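Local coordinates for oxidoreductase (Streptomyces globisporus, PDB 4R82), which reduces FAD with NADH and supplies FADH2 by free diffusion to the halogenase and monooxygenase of C-1027 enediyne antibiotic biosynthesis, at residues S58-L63 against L150-T155; T81-V86 against H132-I137. One frame throughout, in Å; residues are numbered along the deposited sequence.

Contact 1 (S58-L63 against L150-T155); sequences SPPLVL and LGEVIT
Val62 and Gly151 form a hydrogen-bonded antiparallel pair, and the N-to-C directions of the short strand segments 61-63 and 150-155 differ by 142°. Val62 N gives to Gly151 O at 3.0 Å, and Gly151 N returns a bond to Val62 O at 2.9 Å. A third bond extends the ladder past the pairs: Val153 N reaches Pro60 O at 2.8 Å, tilted 25° from the carbonyl plane. Pro60 has no N-H to give, and its carbonyl does the work. The CA of Glu152 also leans on that oxygen through a CA-H...O contact. Leu61, Leu63, Leu150 and Glu152 share one face of the sheet. There Leu150 holds CG anti to its N (chi1 -175°), which sends CD2 to Leu61 CD1 at 4.0 Å. Its other methyl, CD1, comes close to Val62 O. Leu61 CD2 lies against CB of Glu152. The extended Glu152 chain brings OE2 within 4.0 Å of Pro60 CD. The second subunit packs on this face, its Gly144 on Leu61 and its Glu142 on Leu150. These strands belong to the main antiparallel sheet of the flavin reductase domain, consistent with the family's split-barrel FMN-binding fold; 61-67 lies between 146-158 and 53-56. On the other face Val62 CG1 meets Val153 CG2 at 3.9 Å, with the two side chains about at a right angle. Val153 CB also rests against Pro60 CB at 4.1 Å.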
ATOM      1  N   SER A  58      -6.970  15.233   5.257  1.00 16.76           N
ATOM      2  CA  SER A  58      -6.794  16.684   5.318  0.53 18.65           C
ATOM      3  C   SER A  58      -5.377  17.040   5.764  1.00 16.22           C
ATOM      4  O   SER A  58      -5.062  16.910   6.947  1.00 21.51           O
ATOM      5  CB  SER A  58      -7.788  17.295   6.306  0.53 19.92           C
ATOM      6  OG  SER A  58      -9.127  17.047   5.921  0.53 21.51           O
ATOM      7  N   PRO A  59      -4.510  17.474   4.829  1.00 15.59           N
ATOM      8  CA  PRO A  59      -4.703  17.617   3.377  1.00 16.42           C
ATOM      9  C   PRO A  59      -4.855  16.269   2.695  1.00 14.13           C
ATOM     10  O   PRO A  59      -4.449  15.253   3.269  1.00 14.74           O
ATOM     11  CB  PRO A  59      -3.406  18.296   2.916  1.00 17.56           C
ATOM     12  CG  PRO A  59      -2.391  17.901   3.951  1.00 20.60           C
ATOM     13  CD  PRO A  59      -3.155  17.875   5.244  1.00 17.36           C
ATOM     14  N   PRO A  60      -5.443  16.243   1.493  1.00 12.71           N
ATOM     15  CA  PRO A  60      -5.625  14.959   0.814  1.00 11.33           C
ATOM     16  C   PRO A  60      -4.295  14.498   0.225  1.00 14.83           C
ATOM     17  O   PRO A  60      -3.832  15.057  -0.780  1.00 15.15           O
ATOM     18  CB  PRO A  60      -6.636  15.279  -0.290  1.00 13.33           C
ATOM     19  CG  PRO A  60      -6.504  16.760  -0.521  1.00 14.82           C
ATOM     20  CD  PRO A  60      -6.101  17.359   0.790  1.00 15.67           C
ATOM     21  N   LEU A  61      -3.693  13.487   0.845  1.00 10.36           N
ATOM     22  CA  LEU A  61      -2.347  13.053   0.448  1.00 10.57           C
ATOM     23  C   LEU A  61      -2.266  11.579   0.108  1.00 12.35           C
ATOM     24  O   LEU A  61      -2.946  10.755   0.722  1.00 11.19           O
ATOM     25  CB  LEU A  61      -1.324  13.323   1.558  1.00 12.07           C
ATOM     26  CG  LEU A  61      -1.183  14.726   2.142  1.00 13.14           C
ATOM     27  CD1 LEU A  61      -0.136  14.717   3.246  1.00 14.85           C
ATOM     28  CD2 LEU A  61      -0.805  15.707   1.040  1.00 13.44           C
ATOM     29  N   VAL A  62      -1.419  11.261  -0.872  1.00  9.13           N
ATOM     30  CA  VAL A  62      -1.061   9.876  -1.212  1.00  9.10           C
ATOM     31  C   VAL A  62       0.437   9.801  -1.339  1.00  9.28           C
ATOM     32  O   VAL A  62       1.110  10.832  -1.410  1.00 11.59           O
ATOM     33  CB  VAL A  62      -1.693   9.422  -2.547  1.00  9.26           C
ATOM     34  CG1 VAL A  62      -3.199   9.563  -2.476  1.00 13.23           C
ATOM     35  CG2 VAL A  62      -1.137  10.246  -3.726  1.00 10.31           C
ATOM     36  N   LEU A  63       0.980   8.586  -1.363  1.00  9.72           N
ATOM     37  CA  LEU A  63       2.408   8.450  -1.626  1.00 10.82           C
ATOM     38  C   LEU A  63       2.672   7.330  -2.612  1.00 10.02           C
ATOM     39  O   LEU A  63       1.835   6.437  -2.800  1.00 11.01           O
ATOM     40  CB  LEU A  63       3.231   8.276  -0.329  1.00 13.18           C
ATOM     41  CG  LEU A  63       3.087   7.016   0.535  1.00 10.56           C
ATOM     42  CD1 LEU A  63       3.838   5.820  -0.067  1.00 10.11           C
ATOM     43  CD2 LEU A  63       3.590   7.312   1.946  1.00 10.57           C
ATOM     44  N   LEU A 150       5.520  12.108  -1.725  1.00 10.90           N
ATOM     45  CA  LEU A 150       4.239  12.418  -1.105  1.00 10.72           C
ATOM     46  C   LEU A 150       3.573  13.484  -1.959  1.00 13.18           C
ATOM     47  O   LEU A 150       4.147  14.558  -2.186  1.00 15.28           O
ATOM     48  CB  LEU A 150       4.478  12.949   0.311  1.00 14.74           C
ATOM     49  CG  LEU A 150       3.270  13.229   1.210  1.00 18.27           C
ATOM     50  CD1 LEU A 150       2.550  11.947   1.556  1.00 16.48           C
ATOM     51  CD2 LEU A 150       3.703  13.956   2.482  1.00 20.24           C
ATOM     52  N   GLY A 151       2.377  13.184  -2.459  1.00 11.68           N
ATOM     53  CA  GLY A 151       1.678  14.123  -3.315  1.00 14.18           C
ATOM     54  C   GLY A 151       0.345  14.535  -2.741  1.00 14.22           C
ATOM     55  O   GLY A 151      -0.310  13.744  -2.062  1.00 13.83           O
ATOM     56  N   GLU A 152      -0.048  15.777  -3.009  1.00 12.24           N
ATOM     57  CA  GLU A 152      -1.373  16.243  -2.619  1.00 11.42           C
ATOM     58  C   GLU A 152      -2.318  16.053  -3.803  1.00 13.95           C
ATOM     59  O   GLU A 152      -2.001  16.447  -4.928  1.00 13.58           O
ATOM     60  CB  GLU A 152      -1.338  17.706  -2.162  1.00 14.73           C
ATOM     61  CG  GLU A 152      -2.733  18.220  -1.779  1.00 19.95           C
ATOM     62  CD  GLU A 152      -2.719  19.591  -1.151  1.00 26.01           C
ATOM     63  OE1 GLU A 152      -1.623  20.090  -0.827  1.00 30.90           O
ATOM     64  OE2 GLU A 152      -3.814  20.168  -0.975  1.00 27.39           O
ATOM     65  N   VAL A 153      -3.477  15.439  -3.551  1.00 14.06           N
ATOM     66  CA  VAL A 153      -4.443  15.157  -4.605  1.00 11.52           C
ATOM     67  C   VAL A 153      -5.107  16.465  -5.030  1.00 12.75           C
ATOM     68  O   VAL A 153      -5.736  17.139  -4.205  1.00 14.46           O
ATOM     69  CB  VAL A 153      -5.531  14.180  -4.117  1.00 11.98           C
ATOM     70  CG1 VAL A 153      -6.530  13.895  -5.238  1.00 14.20           C
ATOM     71  CG2 VAL A 153      -4.886  12.876  -3.624  1.00  9.63           C
ATOM     72  N   ILE A 154      -4.931  16.827  -6.308  1.00 11.25           N
ATOM     73  CA  ILE A 154      -5.495  18.061  -6.850  0.51 13.69           C
ATOM     74  C   ILE A 154      -6.868  17.784  -7.436  1.00 12.81           C
ATOM     75  O   ILE A 154      -7.811  18.568  -7.262  1.00 17.22           O
ATOM     76  CB  ILE A 154      -4.605  18.649  -7.959  0.51 17.67           C
ATOM     77  CG1 ILE A 154      -3.190  18.887  -7.436  0.51 19.25           C
ATOM     78  CG2 ILE A 154      -5.213  19.936  -8.518  0.51 19.14           C
ATOM     79  CD1 ILE A 154      -3.152  19.629  -6.127  0.51 16.85           C
ATOM     80  N   THR A 155      -6.980  16.672  -8.141  1.00 12.85           N
ATOM     81  CA  THR A 155      -8.274  16.281  -8.663  1.00 16.82           C
ATOM     82  C   THR A 155      -8.275  14.780  -8.810  1.00 13.09           C
ATOM     83  O   THR A 155      -7.219  14.150  -8.846  1.00 13.21           O
ATOM     84  CB  THR A 155      -8.595  16.957 -10.018  1.00 24.17           C
ATOM     85  OG1 THR A 155      -9.967  16.710 -10.370  1.00 25.44           O
ATOM     86  CG2 THR A 155      -7.700  16.416 -11.102  1.00 25.14           C
TER

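Contact 2 (T81-V86 against H132-I137); sequences TFAVSV and HLECAI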
ATOM      1  N   THR A  81       4.213  17.688 -10.706  1.00 11.44           N
ATOM      2  CA  THR A  81       2.984  16.913 -10.558  1.00 10.76           C
ATOM      3  C   THR A  81       3.134  15.547 -11.187  1.00 16.29           C
ATOM      4  O   THR A  81       3.980  15.355 -12.059  1.00 16.76           O
ATOM      5  CB  THR A  81       1.761  17.579 -11.249  1.00 16.68           C
ATOM      6  OG1 THR A  81       2.034  17.749 -12.644  1.00 22.70           O
ATOM      7  CG2 THR A  81       1.423  18.932 -10.631  1.00 15.61           C
ATOM      8  N   PHE A  82       2.306  14.603 -10.749  1.00 14.08           N
ATOM      9  CA  PHE A  82       2.267  13.281 -11.368  1.00 12.25           C
ATOM     10  C   PHE A  82       0.840  12.782 -11.352  1.00 13.50           C
ATOM     11  O   PHE A  82      -0.023  13.374 -10.709  1.00 13.61           O
ATOM     12  CB  PHE A  82       3.213  12.265 -10.688  1.00 13.39           C
ATOM     13  CG  PHE A  82       2.877  11.954  -9.239  1.00 11.61           C
ATOM     14  CD1 PHE A  82       3.417  12.717  -8.214  1.00 16.13           C
ATOM     15  CD2 PHE A  82       2.026  10.901  -8.903  1.00 13.40           C
ATOM     16  CE1 PHE A  82       3.134  12.438  -6.883  1.00 14.91           C
ATOM     17  CE2 PHE A  82       1.729  10.619  -7.570  1.00 13.06           C
ATOM     18  CZ  PHE A  82       2.284  11.391  -6.557  1.00 13.20           C
ATOM     19  N   ALA A  83       0.569  11.719 -12.091  1.00 10.29           N
ATOM     20  CA  ALA A  83      -0.768  11.156 -12.061  1.00 11.82           C
ATOM     21  C   ALA A  83      -0.701   9.689 -11.706  1.00  9.46           C
ATOM     22  O   ALA A  83       0.322   9.015 -11.933  1.00 11.74           O
ATOM     23  CB  ALA A  83      -1.491  11.360 -13.383  1.00 11.04           C
ATOM     24  N   VAL A  84      -1.788   9.210 -11.117  1.00  8.57           N
ATOM     25  CA  VAL A  84      -1.900   7.792 -10.788  1.00  7.66           C
ATOM     26  C   VAL A  84      -3.144   7.228 -11.462  1.00 10.59           C
ATOM     27  O   VAL A  84      -4.240   7.768 -11.299  1.00 11.90           O
ATOM     28  CB  VAL A  84      -2.011   7.591  -9.257  1.00 10.62           C
ATOM     29  CG1 VAL A  84      -2.193   6.098  -8.912  1.00 12.75           C
ATOM     30  CG2 VAL A  84      -0.800   8.167  -8.544  1.00 12.20           C
ATOM     31  N   SER A  85      -2.983   6.130 -12.212  1.00  9.01           N
ATOM     32  CA  SER A  85      -4.120   5.455 -12.805  1.00 11.22           C
ATOM     33  C   SER A  85      -4.221   4.106 -12.127  1.00 10.64           C
ATOM     34  O   SER A  85      -3.319   3.271 -12.270  1.00 11.00           O
ATOM     35  CB  SER A  85      -3.923   5.271 -14.315  1.00 11.42           C
ATOM     36  OG  SER A  85      -3.821   6.522 -14.979  1.00 12.57           O
ATOM     37  N   VAL A  86      -5.307   3.895 -11.386  1.00  8.68           N
ATOM     38  CA  VAL A  86      -5.525   2.619 -10.718  1.00 10.26           C
ATOM     39  C   VAL A  86      -6.086   1.641 -11.734  1.00 11.29           C
ATOM     40  O   VAL A  86      -7.176   1.852 -12.280  1.00 11.07           O
ATOM     41  CB  VAL A  86      -6.508   2.755  -9.557  1.00 11.80           C
ATOM     42  CG1 VAL A  86      -6.806   1.382  -8.946  1.00 12.43           C
ATOM     43  CG2 VAL A  86      -5.961   3.725  -8.512  1.00 13.06           C
ATOM     44  N   HIS A 132      -8.523   7.907 -11.691  1.00  9.37           N
ATOM     45  CA  HIS A 132      -7.358   8.745 -12.001  1.00  9.41           C
ATOM     46  C   HIS A 132      -7.188   9.735 -10.865  1.00 11.34           C
ATOM     47  O   HIS A 132      -8.167  10.348 -10.425  1.00 12.65           O
ATOM     48  CB  HIS A 132      -7.597   9.549 -13.286  1.00 12.34           C
ATOM     49  CG  HIS A 132      -7.704   8.718 -14.528  1.00  9.57           C
ATOM     50  ND1 HIS A 132      -8.432   9.123 -15.624  1.00 12.53           N
ATOM     51  CD2 HIS A 132      -7.154   7.523 -14.860  1.00 13.24           C
ATOM     52  CE1 HIS A 132      -8.341   8.208 -16.574  1.00 17.32           C
ATOM     53  NE2 HIS A 132      -7.571   7.226 -16.136  1.00 15.02           N
ATOM     54  N   LEU A 133      -5.955   9.921 -10.403  1.00 12.47           N
ATOM     55  CA  LEU A 133      -5.669  10.952  -9.409  1.00 11.37           C
ATOM     56  C   LEU A 133      -4.543  11.792  -9.966  1.00 11.72           C
ATOM     57  O   LEU A 133      -3.552  11.258 -10.441  1.00 14.78           O
ATOM     58  CB  LEU A 133      -5.214  10.343  -8.081  1.00 15.98           C
ATOM     59  CG  LEU A 133      -6.152   9.406  -7.315  1.00 19.35           C
ATOM     60  CD1 LEU A 133      -6.006   7.967  -7.800  1.00 16.99           C
ATOM     61  CD2 LEU A 133      -5.914   9.508  -5.803  1.00 26.32           C
ATOM     62  N   GLU A 134      -4.703  13.106  -9.941  1.00  9.60           N
ATOM     63  CA  GLU A 134      -3.616  13.994 -10.325  1.00 11.70           C
ATOM     64  C   GLU A 134      -3.117  14.694  -9.074  1.00 13.80           C
ATOM     65  O   GLU A 134      -3.912  15.256  -8.306  1.00 14.98           O
ATOM     66  CB  GLU A 134      -4.091  14.985 -11.391  1.00 15.61           C
ATOM     67  CG  GLU A 134      -4.442  14.272 -12.701  1.00 18.08           C
ATOM     68  CD  GLU A 134      -5.007  15.198 -13.753  1.00 25.95           C
ATOM     69  OE1 GLU A 134      -4.213  15.903 -14.405  1.00 23.77           O
ATOM     70  OE2 GLU A 134      -6.245  15.202 -13.937  1.00 31.62           O
ATOM     71  N   CYS A 135      -1.803  14.652  -8.866  1.00 11.94           N
ATOM     72  CA  CYS A 135      -1.227  15.019  -7.582  1.00 11.60           C
ATOM     73  C   CYS A 135      -0.096  16.004  -7.736  1.00 14.55           C
ATOM     74  O   CYS A 135       0.678  15.918  -8.686  1.00 16.97           O
ATOM     75  CB  CYS A 135      -0.655  13.778  -6.907  1.00 12.47           C
ATOM     76  SG  CYS A 135      -1.862  12.454  -6.703  1.00 19.03           S
ATOM     77  N   ALA A 136       0.019  16.921  -6.781  1.00 11.58           N
ATOM     78  CA  ALA A 136       1.137  17.850  -6.757  1.00 12.13           C
ATOM     79  C   ALA A 136       2.173  17.302  -5.793  1.00 16.90           C
ATOM     80  O   ALA A 136       1.837  16.923  -4.669  1.00 16.24           O
ATOM     81  CB  ALA A 136       0.666  19.215  -6.291  1.00 13.64           C
ATOM     82  N   ILE A 137       3.433  17.260  -6.214  1.00 12.76           N
ATOM     83  CA  ILE A 137       4.476  16.745  -5.339  1.00 12.80           C
ATOM     84  C   ILE A 137       4.676  17.701  -4.166  1.00 16.14           C
ATOM     85  O   ILE A 137       4.889  18.903  -4.344  1.00 20.69           O
ATOM     86  CB  ILE A 137       5.781  16.502  -6.099  1.00 15.21           C
ATOM     87  CG1 ILE A 137       5.572  15.333  -7.062  1.00 21.31           C
ATOM     88  CG2 ILE A 137       6.880  16.165  -5.124  1.00 19.72           C
ATOM     89  CD1 ILE A 137       6.662  15.136  -8.056  1.00 24.55           C
TER
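Cys135 lies over one face of the Phe82 ring. Its CB makes a CH-pi contact 4.0 Å from the ring centroid, 18° off the ring normal. The sulfur SG stands more obliquely to the same ring. At the ring edge, in its plane, Ile137 CG1 comes to 3.6 Å from Phe82 CD1. Phe82 takes this position with CG between its N and carbonyl carbon (chi1 63°). Farther along the same face, Leu133 CD1 packs on Val84 CB and Val86 CG2. On the other face of the sheet, Ser85 OG lies 3.5 Å from His132 CD2.

Two reciprocal backbone pairs fix this register, Phe82 with Cys135 and Val84 with Leu133. The bond from Val84 N to Leu133 O is 2.8 Å long. Farther out, Val37 and Val39 of the neighbouring strand touch Phe82. Ser85 OG and His132 NE2 bond to the backbone of Ile126, and Glu134 OE1 takes the N-H groups of Glu120 and Ser121. Main-chain partners thus satisfy these buried polar atoms. The two N-H groups at Glu134 OE1 would probably stabilise a charged carboxylate.

Overall arrangement
Contact 1 and contact 2 lie in the same antiparallel sheet, their centres about 9 Å apart. Strands 81-86, 131-143, 146-158 and 61-67 follow one another across it, and the middle two are consecutive in the chain. Along the chain, both strands of contact 2 fall between the two segments of contact 1. Backbone bonds probably join them, from Ile154 N to Glu134 O and from Glu152 N to Ala136 O. A classic beta bulge places Ile154 and Thr155 together against Glu134. Val62 CG2 also packs on Cys135 SG. Strand 61-67 runs on from contact 1 into the FAD-binding residues Cys65, Val66 and Gly67. The side chains of Leu63 and Val84 stay about 9 and 10 Å from FAD, without touching it.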